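Local coordinates for protein thiamine-monophosphate kinase (Stenotrophomonas maltophilia, PDB 6XEP) that probably phosphorylates thiamine monophosphate with ATP to give thiamine diphosphate, the active form of vitamin B1, at residues T75-G87 with L137-L151. Sequence-based numbering, arbitrary orientation.
Sequences TLAVNLSDLAAMG and LSVTAMGQVGRGQAL
In the PurM-like N-terminal domain, helix 68-85 lies on the face of the four-stranded mixed sheet; the axes of 75-85 and 137-145 come within 8.5 Å at 32°, running in roughly the same direction. Thr75, Asn79 and Leu83, one helical turn apart, meet Leu137, Val139, Ala141 and Gly143, alternate residues of the strand. With chi1 at -64°, Thr75 holds CG2 anti to its backbone N and tight on Val139 CG2 (3.4 Å), while OG1 is hydrogen-bonded to Ile71 O. Asn79 lays its amide across Val139: OD1 approaches Val139 CB at 3.5 Å, and ND2 makes a weak, bent hydrogen bond to Val139 O (3.2 Å, 128°) besides one to Thr52 OG1. This amide lies beside Asp54 and Thr52, which with Asp82 probably bind magnesium. Leu83 directs CD1 at Ala141 CB (3.9 Å) and spreads over Gly143. After the strand, the chain turns back through 146-149 to the helix's C-terminal end, a Schellman motif at Gly87. There Leu151 N donates to Met86 O (2.9 Å) from well above the carbonyl plane, and Leu151 packs CB on Ala85 O (3.4 Å) and CD1 on Gly87 N (3.7 Å). Strands 48-57 and 89-99, parallel and flanking 136-145, are joined by this helix: the split beta-alpha-beta crossover of the PurM-like N-terminal domain.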
loop_
_atom_site.group_PDB
_atom_site.type_symbol
_atom_site.label_atom_id
_atom_site.label_comp_id
_atom_site.label_asym_id
_atom_site.label_seq_id
_atom_site.Cartn_x
_atom_site.Cartn_y
_atom_site.Cartn_z
ATOM N N THR A 75 9.133 -3.964 -8.958
ATOM C CA THR A 75 8.289 -3.508 -7.850
ATOM C C THR A 75 7.296 -4.598 -7.444
ATOM O O THR A 75 7.142 -4.908 -6.255
ATOM C CB THR A 75 7.569 -2.208 -8.247
ATOM O OG1 THR A 75 8.549 -1.187 -8.465
ATOM C CG2 THR A 75 6.684 -1.732 -7.119
ATOM N N LEU A 76 6.664 -5.241 -8.423
ATOM C CA LEU A 76 5.754 -6.335 -8.097
ATOM C C LEU A 76 6.510 -7.589 -7.657
ATOM O O LEU A 76 6.052 -8.308 -6.763
ATOM C CB LEU A 76 4.862 -6.646 -9.295
ATOM C CG LEU A 76 3.888 -7.815 -9.163
ATOM C CD1 LEU A 76 2.895 -7.588 -8.002
ATOM C CD2 LEU A 76 3.141 -7.990 -10.487
ATOM N N ALA A 77 7.652 -7.883 -8.283
ATOM C CA ALA A 77 8.382 -9.106 -7.965
ATOM C C ALA A 77 8.770 -9.174 -6.488
ATOM O O ALA A 77 8.759 -10.257 -5.892
ATOM C CB ALA A 77 9.633 -9.213 -8.839
ATOM N N VAL A 78 9.145 -8.042 -5.891
ATOM C CA VAL A 78 9.500 -8.039 -4.471
ATOM C C VAL A 78 8.335 -8.554 -3.630
ATOM O O VAL A 78 8.505 -9.388 -2.735
ATOM C CB VAL A 78 9.935 -6.629 -4.031
ATOM C CG1 VAL A 78 10.221 -6.636 -2.542
ATOM C CG2 VAL A 78 11.167 -6.219 -4.807
ATOM N N ASN A 79 7.128 -8.069 -3.916
ATOM C CA ASN A 79 5.961 -8.468 -3.136
ATOM C C ASN A 79 5.583 -9.916 -3.385
ATOM O O ASN A 79 5.176 -10.634 -2.459
ATOM C CB ASN A 79 4.792 -7.555 -3.480
ATOM C CG ASN A 79 4.948 -6.196 -2.885
ATOM O OD1 ASN A 79 5.596 -5.321 -3.461
ATOM N ND2 ASN A 79 4.386 -6.006 -1.699
ATOM N N LEU A 80 5.653 -10.350 -4.643
ATOM C CA LEU A 80 5.330 -11.731 -4.947
ATOM C C LEU A 80 6.322 -12.679 -4.292
ATOM O O LEU A 80 5.948 -13.780 -3.885
ATOM C CB LEU A 80 5.304 -11.941 -6.456
ATOM C CG LEU A 80 4.143 -11.284 -7.192
ATOM C CD1 LEU A 80 4.249 -11.538 -8.702
ATOM C CD2 LEU A 80 2.796 -11.796 -6.638
ATOM N N SER A 81 7.588 -12.273 -4.206
ATOM C CA SER A 81 8.575 -13.107 -3.534
ATOM C C SER A 81 8.253 -13.233 -2.043
ATOM O O SER A 81 8.431 -14.306 -1.451
ATOM C CB SER A 81 9.968 -12.528 -3.747
ATOM O OG SER A 81 10.920 -13.337 -3.087
ATOM N N ASP A 82 7.784 -12.139 -1.428
ATOM C CA ASP A 82 7.332 -12.173 -0.036
ATOM C C ASP A 82 6.181 -13.161 0.127
ATOM O O ASP A 82 6.153 -13.965 1.066
ATOM C CB ASP A 82 6.863 -10.783 0.412
ATOM C CG ASP A 82 7.960 -9.724 0.416
ATOM O OD1 ASP A 82 9.157 -10.050 0.320
ATOM O OD2 ASP A 82 7.592 -8.530 0.528
ATOM N N LEU A 83 5.196 -13.085 -0.778
ATOM C CA LEU A 83 4.058 -13.998 -0.710
ATOM C C LEU A 83 4.498 -15.433 -0.942
ATOM O O LEU A 83 3.968 -16.353 -0.318
ATOM C CB LEU A 83 2.996 -13.611 -1.742
ATOM C CG LEU A 83 2.229 -12.327 -1.428
ATOM C CD1 LEU A 83 1.188 -12.077 -2.496
ATOM C CD2 LEU A 83 1.573 -12.432 -0.054
ATOM N N ALA A 84 5.460 -15.642 -1.843
ATOM C CA ALA A 84 5.934 -16.997 -2.128
ATOM C C ALA A 84 6.492 -17.669 -0.885
ATOM O O ALA A 84 6.232 -18.856 -0.630
ATOM C CB ALA A 84 7.003 -16.953 -3.220
ATOM N N ALA A 85 7.277 -16.928 -0.102
ATOM C CA ALA A 85 7.923 -17.491 1.070
ATOM C C ALA A 85 6.920 -17.858 2.138
ATOM O O ALA A 85 7.261 -18.594 3.063
ATOM C CB ALA A 85 8.950 -16.498 1.634
ATOM N N MET A 86 5.691 -17.351 2.037
ATOM C CA MET A 86 4.619 -17.761 2.929
ATOM C C MET A 86 3.727 -18.829 2.319
ATOM O O MET A 86 2.798 -19.291 2.981
ATOM C CB MET A 86 3.795 -16.539 3.325
ATOM C CG MET A 86 4.632 -15.584 4.133
ATOM S SD MET A 86 3.617 -14.270 4.779
ATOM C CE MET A 86 3.364 -13.293 3.320
ATOM N N GLY A 87 4.017 -19.258 1.090
ATOM C CA GLY A 87 3.171 -20.238 0.434
ATOM C C GLY A 87 1.778 -19.715 0.158
ATOM O O GLY A 87 0.816 -20.496 0.124
ATOM N N LEU A 137 7.551 3.916 -5.686
ATOM C CA LEU A 137 6.537 2.943 -6.064
ATOM C C LEU A 137 6.262 2.066 -4.856
ATOM O O LEU A 137 7.160 1.361 -4.376
ATOM C CB LEU A 137 7.011 2.108 -7.255
ATOM C CG LEU A 137 7.500 3.025 -8.385
ATOM C CD1 LEU A 137 8.996 3.300 -8.427
ATOM C CD2 LEU A 137 7.085 2.511 -9.657
ATOM N N SER A 138 5.039 2.117 -4.350
ATOM C CA SER A 138 4.661 1.335 -3.181
ATOM C C SER A 138 3.569 0.361 -3.593
ATOM O O SER A 138 2.513 0.779 -4.075
ATOM C CB SER A 138 4.174 2.238 -2.050
ATOM O OG SER A 138 4.136 1.525 -0.823
ATOM N N VAL A 139 3.817 -0.933 -3.405
ATOM C CA VAL A 139 2.855 -1.956 -3.785
ATOM C C VAL A 139 2.429 -2.709 -2.537
ATOM O O VAL A 139 3.249 -3.035 -1.672
ATOM C CB VAL A 139 3.404 -2.934 -4.842
ATOM C CG1 VAL A 139 2.499 -4.172 -4.953
ATOM C CG2 VAL A 139 3.463 -2.269 -6.176
ATOM N N THR A 140 1.133 -2.939 -2.426
ATOM C CA THR A 140 0.579 -3.803 -1.405
ATOM C C THR A 140 -0.003 -4.994 -2.133
ATOM O O THR A 140 -0.809 -4.814 -3.045
ATOM C CB THR A 140 -0.496 -3.083 -0.594
ATOM O OG1 THR A 140 0.082 -1.931 0.018
ATOM C CG2 THR A 140 -1.023 -3.970 0.513
ATOM N N ALA A 141 0.417 -6.197 -1.751
ATOM C CA ALA A 141 -0.068 -7.409 -2.389
ATOM C C ALA A 141 -0.795 -8.272 -1.367
ATOM O O ALA A 141 -0.326 -8.457 -0.240
ATOM C CB ALA A 141 1.068 -8.187 -3.030
ATOM N N MET A 142 -1.946 -8.791 -1.765
ATOM C CA MET A 142 -2.796 -9.610 -0.910
ATOM C C MET A 142 -2.832 -11.022 -1.469
ATOM O O MET A 142 -3.135 -11.207 -2.648
ATOM C CB MET A 142 -4.221 -9.052 -0.840
ATOM C CG MET A 142 -4.397 -7.826 0.038
ATOM S SD MET A 142 -5.348 -6.539 -0.796
ATOM C CE MET A 142 -4.152 -6.079 -2.031
ATOM N N GLY A 143 -2.518 -12.011 -0.621
ATOM C CA GLY A 143 -2.568 -13.405 -0.998
ATOM C C GLY A 143 -3.477 -14.154 -0.033
ATOM O O GLY A 143 -3.896 -13.617 0.990
ATOM N N GLN A 144 -3.782 -15.406 -0.369
ATOM C CA GLN A 144 -4.672 -16.200 0.463
ATOM C C GLN A 144 -4.031 -17.541 0.782
ATOM O O GLN A 144 -3.276 -18.082 -0.028
ATOM C CB GLN A 144 -6.027 -16.383 -0.228
ATOM C CG GLN A 144 -6.695 -15.039 -0.460
ATOM C CD GLN A 144 -8.074 -15.147 -1.047
ATOM O OE1 GLN A 144 -9.077 -15.121 -0.321
ATOM N NE2 GLN A 144 -8.143 -15.241 -2.372
ATOM N N VAL A 145 -4.327 -18.061 1.974
ATOM C CA VAL A 145 -3.798 -19.348 2.424
ATOM C C VAL A 145 -4.903 -20.136 3.111
ATOM O O VAL A 145 -5.705 -19.575 3.864
ATOM C CB VAL A 145 -2.603 -19.189 3.392
ATOM C CG1 VAL A 145 -1.415 -18.618 2.690
ATOM C CG2 VAL A 145 -2.991 -18.328 4.588
ATOM N N GLY A 146 -4.943 -21.442 2.856
ATOM C CA GLY A 146 -5.836 -22.298 3.611
ATOM C C GLY A 146 -5.400 -22.383 5.061
ATOM O O GLY A 146 -4.288 -22.006 5.426
ATOM N N ARG A 147 -6.301 -22.880 5.908
ATOM C CA ARG A 147 -6.013 -22.954 7.336
ATOM C C ARG A 147 -4.768 -23.797 7.591
ATOM O O ARG A 147 -4.672 -24.934 7.125
ATOM C CB ARG A 147 -7.211 -23.538 8.094
ATOM N N GLY A 148 -3.800 -23.217 8.305
ATOM C CA GLY A 148 -2.574 -23.904 8.663
ATOM C C GLY A 148 -1.617 -24.161 7.525
ATOM O O GLY A 148 -0.604 -24.840 7.726
ATOM N N GLN A 149 -1.903 -23.639 6.337
ATOM C CA GLN A 149 -1.115 -23.912 5.145
ATOM C C GLN A 149 0.031 -22.932 4.942
ATOM O O GLN A 149 0.872 -23.179 4.076
ATOM C CB GLN A 149 -2.004 -23.887 3.899
ATOM C CG GLN A 149 -2.997 -25.041 3.814
ATOM C CD GLN A 149 -2.290 -26.365 3.615
ATOM O OE1 GLN A 149 -2.160 -27.157 4.554
ATOM N NE2 GLN A 149 -1.806 -26.608 2.389
ATOM N N ALA A 150 0.073 -21.831 5.691
ATOM C CA ALA A 150 1.133 -20.849 5.502
ATOM C C ALA A 150 2.486 -21.441 5.871
ATOM O O ALA A 150 2.610 -22.193 6.839
ATOM C CB ALA A 150 0.872 -19.598 6.345
ATOM N N LEU A 151 3.499 -21.128 5.072
ATOM C CA LEU A 151 4.862 -21.453 5.442
ATOM C C LEU A 151 5.373 -20.431 6.448
ATOM O O LEU A 151 5.018 -19.243 6.399
ATOM C CB LEU A 151 5.785 -21.449 4.224
ATOM C CG LEU A 151 5.419 -22.430 3.109
ATOM C CD1 LEU A 151 6.223 -22.079 1.872
ATOM C CD2 LEU A 151 5.727 -23.826 3.585
HETATM O O HOH W 1 0.951 -23.079 1.270
HETATM O O HOH W 2 -1.836 -21.000 -0.787
#